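Local atomic coordinates of 1-pyrroline-5-carboxylate dehydrogenase (Thermus thermophilus, PDB entry 1UZB), a protein that probably catalyses the NAD(P)-dependent oxidation of 1-pyrroline-5-carboxylate, through its open-chain semialdehyde, to glutamate in proline breakdown. Residues W281-N293 / S491-L505. Numbering follows the deposited sequence. Where two conformers were deposited one is given.
Sequences WFKRAYVETGGKN and SGTNAKTGALDYLRL
R284 and Y286 converge on the carbonyl of L505, where strand 284-288, bonded along one side to strand 255-259 in a sheet of the aldehyde dehydrogenase fold, receives segment 491-505 on its other side. In R284, CB and CG lead into a chain extended to NE (chi2 -168°, chi3 -175°); CD passes 3.7 Å from L505 O, NH1 donates to that oxygen at 2.9 Å, and NH2 donates to a water that also accepts from R504 NH2. L505 O lies nearly in the guanidinium plane, yet NH1 stands above the carbonyl plane; Y286 OH donates from the opposite face at 2.7 Å. NH1 also donates to L507 O; a leucine here would probably take the R284 donor from both carbonyls and cost the water its bond to this strand. R504 NE forms a salt bridge with D501 OD2 of the second subunit. E288 and G492 form a single beta bridge. V287 N donates to T493 OG1 and T493 N returns a bond to V287 O, while T289 N donates to S491 O at 2.9 Å. At the far end S491 OG, beside its backbone N (chi1 -74°), donates to G290 O at 2.7 Å in the carbonyl plane.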
loop_
_atom_site.group_PDB
_atom_site.type_symbol
_atom_site.label_atom_id
_atom_site.label_comp_id
_atom_site.label_asym_id
_atom_site.label_seq_id
_atom_site.Cartn_x
_atom_site.Cartn_y
_atom_site.Cartn_z
ATOM N N TRP A 281 4.435 -7.520 39.303
ATOM C CA TRP A 281 3.969 -6.765 38.148
ATOM C C TRP A 281 2.756 -5.933 38.498
ATOM O O TRP A 281 2.167 -6.089 39.573
ATOM C CB TRP A 281 3.607 -7.701 36.985
ATOM C CG TRP A 281 2.632 -8.797 37.338
ATOM C CD1 TRP A 281 1.341 -8.656 37.776
ATOM C CD2 TRP A 281 2.879 -10.204 37.271
ATOM N NE1 TRP A 281 0.773 -9.894 37.985
ATOM C CE2 TRP A 281 1.697 -10.860 37.681
ATOM C CE3 TRP A 281 3.987 -10.976 36.901
ATOM C CZ2 TRP A 281 1.593 -12.256 37.733
ATOM C CZ3 TRP A 281 3.881 -12.365 36.954
ATOM C CH2 TRP A 281 2.693 -12.988 37.367
ATOM N N PHE A 282 2.401 -5.032 37.591
ATOM C CA PHE A 282 1.223 -4.201 37.755
ATOM C C PHE A 282 0.142 -4.929 36.962
ATOM O O PHE A 282 0.238 -5.074 35.742
ATOM C CB PHE A 282 1.453 -2.799 37.176
ATOM C CG PHE A 282 2.391 -1.951 37.989
ATOM C CD1 PHE A 282 3.772 -2.055 37.839
ATOM C CD2 PHE A 282 1.887 -1.055 38.925
ATOM C CE1 PHE A 282 4.634 -1.279 38.613
ATOM C CE2 PHE A 282 2.736 -0.276 39.703
ATOM C CZ PHE A 282 4.114 -0.387 39.549
ATOM N N LYS A 283 -0.877 -5.415 37.659
ATOM C CA LYS A 283 -1.962 -6.140 37.013
ATOM C C LYS A 283 -2.783 -5.304 36.050
ATOM O O LYS A 283 -3.016 -4.115 36.275
ATOM C CB LYS A 283 -2.922 -6.703 38.059
ATOM C CG LYS A 283 -2.372 -7.829 38.886
ATOM C CD LYS A 283 -3.359 -8.203 39.976
ATOM C CE LYS A 283 -2.903 -9.445 40.707
ATOM N NZ LYS A 283 -3.745 -9.707 41.904
ATOM N N ARG A 284 -3.229 -5.942 34.974
ATOM C CA ARG A 284 -4.095 -5.279 34.020
ATOM C C ARG A 284 -5.481 -5.840 34.287
ATOM O O ARG A 284 -5.647 -7.047 34.460
ATOM C CB ARG A 284 -3.682 -5.585 32.583
ATOM C CG ARG A 284 -2.359 -4.972 32.183
ATOM C CD ARG A 284 -2.162 -5.061 30.684
ATOM N NE ARG A 284 -0.837 -4.587 30.299
ATOM C CZ ARG A 284 -0.389 -4.556 29.049
ATOM N NH1 ARG A 284 -1.160 -4.969 28.052
ATOM N NH2 ARG A 284 0.838 -4.122 28.799
ATOM N N ALA A 285 -6.468 -4.957 34.353
ATOM C CA ALA A 285 -7.845 -5.363 34.589
ATOM C C ALA A 285 -8.729 -4.669 33.571
ATOM O O ALA A 285 -8.745 -3.436 33.486
ATOM C CB ALA A 285 -8.276 -4.989 36.001
ATOM N N TYR A 286 -9.449 -5.466 32.793
ATOM C CA TYR A 286 -10.351 -4.942 31.782
ATOM C C TYR A 286 -11.753 -5.259 32.262
ATOM O O TYR A 286 -12.057 -6.402 32.590
ATOM C CB TYR A 286 -10.056 -5.605 30.433
ATOM C CG TYR A 286 -8.631 -6.110 30.270
ATOM C CD1 TYR A 286 -8.287 -7.410 30.635
ATOM C CD2 TYR A 286 -7.629 -5.287 29.757
ATOM C CE1 TYR A 286 -6.982 -7.880 30.490
ATOM C CE2 TYR A 286 -6.320 -5.748 29.608
ATOM C CZ TYR A 286 -6.003 -7.048 29.974
ATOM O OH TYR A 286 -4.719 -7.526 29.812
ATOM N N VAL A 287 -12.599 -4.237 32.341
ATOM C CA VAL A 287 -13.955 -4.440 32.820
ATOM C C VAL A 287 -15.027 -3.778 31.955
ATOM O O VAL A 287 -14.860 -2.651 31.487
ATOM C CB VAL A 287 -14.101 -3.923 34.273
ATOM C CG1 VAL A 287 -13.068 -4.590 35.175
ATOM C CG2 VAL A 287 -13.938 -2.413 34.310
ATOM N N GLU A 288 -16.114 -4.508 31.722
ATOM C CA GLU A 288 -17.268 -4.011 30.969
ATOM C C GLU A 288 -18.346 -4.120 32.034
ATOM O O GLU A 288 -18.700 -5.225 32.453
ATOM C CB GLU A 288 -17.575 -4.916 29.770
ATOM C CG GLU A 288 -18.549 -4.325 28.751
ATOM C CD GLU A 288 -19.986 -4.781 28.951
ATOM O OE1 GLU A 288 -20.642 -4.328 29.915
ATOM O OE2 GLU A 288 -20.457 -5.604 28.139
ATOM N N THR A 289 -18.867 -2.975 32.462
ATOM C CA THR A 289 -19.815 -2.922 33.566
ATOM C C THR A 289 -21.256 -2.461 33.366
ATOM O O THR A 289 -21.853 -1.894 34.286
ATOM C CB THR A 289 -19.196 -2.086 34.691
ATOM O OG1 THR A 289 -18.626 -0.895 34.127
ATOM C CG2 THR A 289 -18.094 -2.870 35.389
ATOM N N GLY A 290 -21.811 -2.696 32.186
ATOM C CA GLY A 290 -23.196 -2.326 31.941
ATOM C C GLY A 290 -23.471 -0.878 31.598
ATOM O O GLY A 290 -22.555 -0.104 31.335
ATOM N N GLY A 291 -24.751 -0.516 31.588
ATOM C CA GLY A 291 -25.127 0.850 31.271
ATOM C C GLY A 291 -26.582 1.172 31.558
ATOM O O GLY A 291 -27.329 0.337 32.068
ATOM N N LYS A 292 -26.965 2.410 31.267
ATOM C CA LYS A 292 -28.346 2.874 31.423
ATOM C C LYS A 292 -28.568 3.555 30.082
ATOM O O LYS A 292 -28.543 4.782 29.958
ATOM C CB LYS A 292 -28.477 3.874 32.578
ATOM C CG LYS A 292 -29.931 4.199 32.920
ATOM C CD LYS A 292 -30.663 2.987 33.498
ATOM C CE LYS A 292 -32.152 3.270 33.650
ATOM N NZ LYS A 292 -32.877 2.144 34.309
ATOM N N ASN A 293 -28.792 2.719 29.078
ATOM C CA ASN A 293 -28.907 3.171 27.704
ATOM C C ASN A 293 -30.219 3.781 27.272
ATOM O O ASN A 293 -31.301 3.248 27.540
ATOM C CB ASN A 293 -28.544 2.016 26.779
ATOM C CG ASN A 293 -27.416 1.175 27.331
ATOM O OD1 ASN A 293 -26.328 1.674 27.627
ATOM N ND2 ASN A 293 -27.675 -0.112 27.480
ATOM N N SER A 491 -19.324 2.503 32.464
ATOM C CA SER A 491 -19.689 1.342 31.665
ATOM C C SER A 491 -18.431 0.494 31.465
ATOM O O SER A 491 -18.486 -0.577 30.864
ATOM C CB SER A 491 -20.270 1.760 30.314
ATOM O OG SER A 491 -21.583 2.256 30.497
ATOM N N GLY A 492 -17.296 0.975 31.967
ATOM C CA GLY A 492 -16.084 0.187 31.847
ATOM C C GLY A 492 -14.820 0.881 31.395
ATOM O O GLY A 492 -14.733 2.107 31.361
ATOM N N THR A 493 -13.835 0.066 31.031
ATOM C CA THR A 493 -12.531 0.550 30.598
ATOM C C THR A 493 -12.374 0.742 29.086
ATOM O O THR A 493 -11.269 0.972 28.605
ATOM C CB THR A 493 -11.427 -0.397 31.102
ATOM O OG1 THR A 493 -11.790 -1.749 30.801
ATOM C CG2 THR A 493 -11.253 -0.254 32.604
ATOM N N ASN A 494 -13.477 0.656 28.349
ATOM C CA ASN A 494 -13.470 0.839 26.898
ATOM C C ASN A 494 -12.635 -0.195 26.149
ATOM O O ASN A 494 -11.980 0.127 25.158
ATOM C CB ASN A 494 -12.990 2.258 26.537
ATOM C CG ASN A 494 -13.324 2.648 25.100
ATOM O OD1 ASN A 494 -12.434 2.904 24.290
ATOM N ND2 ASN A 494 -14.615 2.697 24.784
ATOM N N ALA A 495 -12.636 -1.434 26.637
ATOM C CA ALA A 495 -11.917 -2.502 25.953
ATOM C C ALA A 495 -12.885 -2.901 24.845
ATOM O O ALA A 495 -13.869 -3.601 25.088
ATOM C CB ALA A 495 -11.671 -3.676 26.895
ATOM N N LYS A 496 -12.617 -2.431 23.634
ATOM C CA LYS A 496 -13.483 -2.697 22.493
ATOM C C LYS A 496 -13.422 -4.127 21.974
ATOM O O LYS A 496 -12.462 -4.518 21.310
ATOM C CB LYS A 496 -13.152 -1.716 21.366
ATOM C CG LYS A 496 -13.624 -0.283 21.617
ATOM C CD LYS A 496 -15.147 -0.232 21.729
ATOM C CE LYS A 496 -15.724 1.100 21.275
ATOM N NZ LYS A 496 -17.214 1.074 21.299
ATOM N N THR A 497 -14.455 -4.911 22.267
ATOM C CA THR A 497 -14.485 -6.291 21.800
ATOM C C THR A 497 -14.833 -6.322 20.317
ATOM O O THR A 497 -15.473 -5.409 19.797
ATOM C CB THR A 497 -15.520 -7.139 22.577
ATOM O OG1 THR A 497 -16.840 -6.650 22.314
ATOM C CG2 THR A 497 -15.242 -7.081 24.076
ATOM N N GLY A 498 -14.399 -7.374 19.633
ATOM C CA GLY A 498 -14.680 -7.491 18.212
ATOM C C GLY A 498 -13.969 -6.427 17.399
ATOM O O GLY A 498 -14.461 -6.001 16.356
ATOM N N ALA A 499 -12.806 -6.000 17.881
ATOM C CA ALA A 499 -12.016 -4.982 17.208
ATOM C C ALA A 499 -10.537 -5.330 17.324
ATOM O O ALA A 499 -10.118 -5.998 18.272
ATOM C CB ALA A 499 -12.280 -3.621 17.834
ATOM N N LEU A 500 -9.750 -4.866 16.359
ATOM C CA LEU A 500 -8.315 -5.122 16.354
ATOM C C LEU A 500 -7.665 -4.692 17.668
ATOM O O LEU A 500 -6.804 -5.390 18.194
ATOM C CB LEU A 500 -7.659 -4.378 15.186
ATOM C CG LEU A 500 -8.119 -4.780 13.781
ATOM C CD1 LEU A 500 -7.553 -3.815 12.753
ATOM C CD2 LEU A 500 -7.676 -6.200 13.483
ATOM N N ASP A 501 -8.090 -3.548 18.195
ATOM C CA ASP A 501 -7.538 -3.005 19.433
ATOM C C ASP A 501 -7.686 -3.909 20.647
ATOM O O ASP A 501 -6.916 -3.803 21.596
ATOM C CB ASP A 501 -8.184 -1.652 19.762
ATOM C CG ASP A 501 -7.643 -0.518 18.916
ATOM O OD1 ASP A 501 -6.798 -0.770 18.029
ATOM O OD2 ASP A 501 -8.070 0.635 19.148
ATOM N N TYR A 502 -8.673 -4.798 20.628
ATOM C CA TYR A 502 -8.893 -5.672 21.772
ATOM C C TYR A 502 -7.670 -6.512 22.121
ATOM O O TYR A 502 -7.297 -6.618 23.287
ATOM C CB TYR A 502 -10.079 -6.600 21.505
ATOM C CG TYR A 502 -10.590 -7.341 22.725
ATOM C CD1 TYR A 502 -11.170 -6.652 23.789
ATOM C CD2 TYR A 502 -10.574 -8.734 22.775
ATOM C CE1 TYR A 502 -11.733 -7.328 24.868
ATOM C CE2 TYR A 502 -11.137 -9.425 23.849
ATOM C CZ TYR A 502 -11.719 -8.712 24.886
ATOM O OH TYR A 502 -12.329 -9.385 25.922
ATOM N N LEU A 503 -7.034 -7.099 21.112
ATOM C CA LEU A 503 -5.884 -7.957 21.368
ATOM C C LEU A 503 -4.655 -7.242 21.926
ATOM O O LEU A 503 -3.859 -7.845 22.647
ATOM C CB LEU A 503 -5.521 -8.740 20.101
ATOM C CG LEU A 503 -6.673 -9.554 19.496
ATOM C CD1 LEU A 503 -6.158 -10.367 18.320
ATOM C CD2 LEU A 503 -7.281 -10.473 20.551
ATOM N N ARG A 504 -4.501 -5.960 21.608
ATOM C CA ARG A 504 -3.361 -5.192 22.104
ATOM C C ARG A 504 -3.356 -5.144 23.634
ATOM O O ARG A 504 -2.302 -5.013 24.262
ATOM C CB ARG A 504 -3.412 -3.763 21.553
ATOM C CG ARG A 504 -2.271 -2.864 22.026
ATOM C CD ARG A 504 -0.943 -3.351 21.488
ATOM N NE ARG A 504 0.188 -2.554 21.955
ATOM C CZ ARG A 504 0.739 -2.661 23.159
ATOM N NH1 ARG A 504 1.768 -1.889 23.479
ATOM N NH2 ARG A 504 0.275 -3.540 24.043
ATOM N N LEU A 505 -4.545 -5.242 24.223
ATOM C CA LEU A 505 -4.699 -5.205 25.672
ATOM C C LEU A 505 -4.042 -6.390 26.370
ATOM O O LEU A 505 -3.723 -6.326 27.561
ATOM C CB LEU A 505 -6.184 -5.187 26.028
ATOM C CG LEU A 505 -7.008 -4.022 25.481
ATOM C CD1 LEU A 505 -8.476 -4.275 25.769
ATOM C CD2 LEU A 505 -6.546 -2.717 26.100
HETATM O O HOH W 1 1.906 -2.726 26.415
HETATM O O HOH W 2 -14.541 -2.605 28.640
#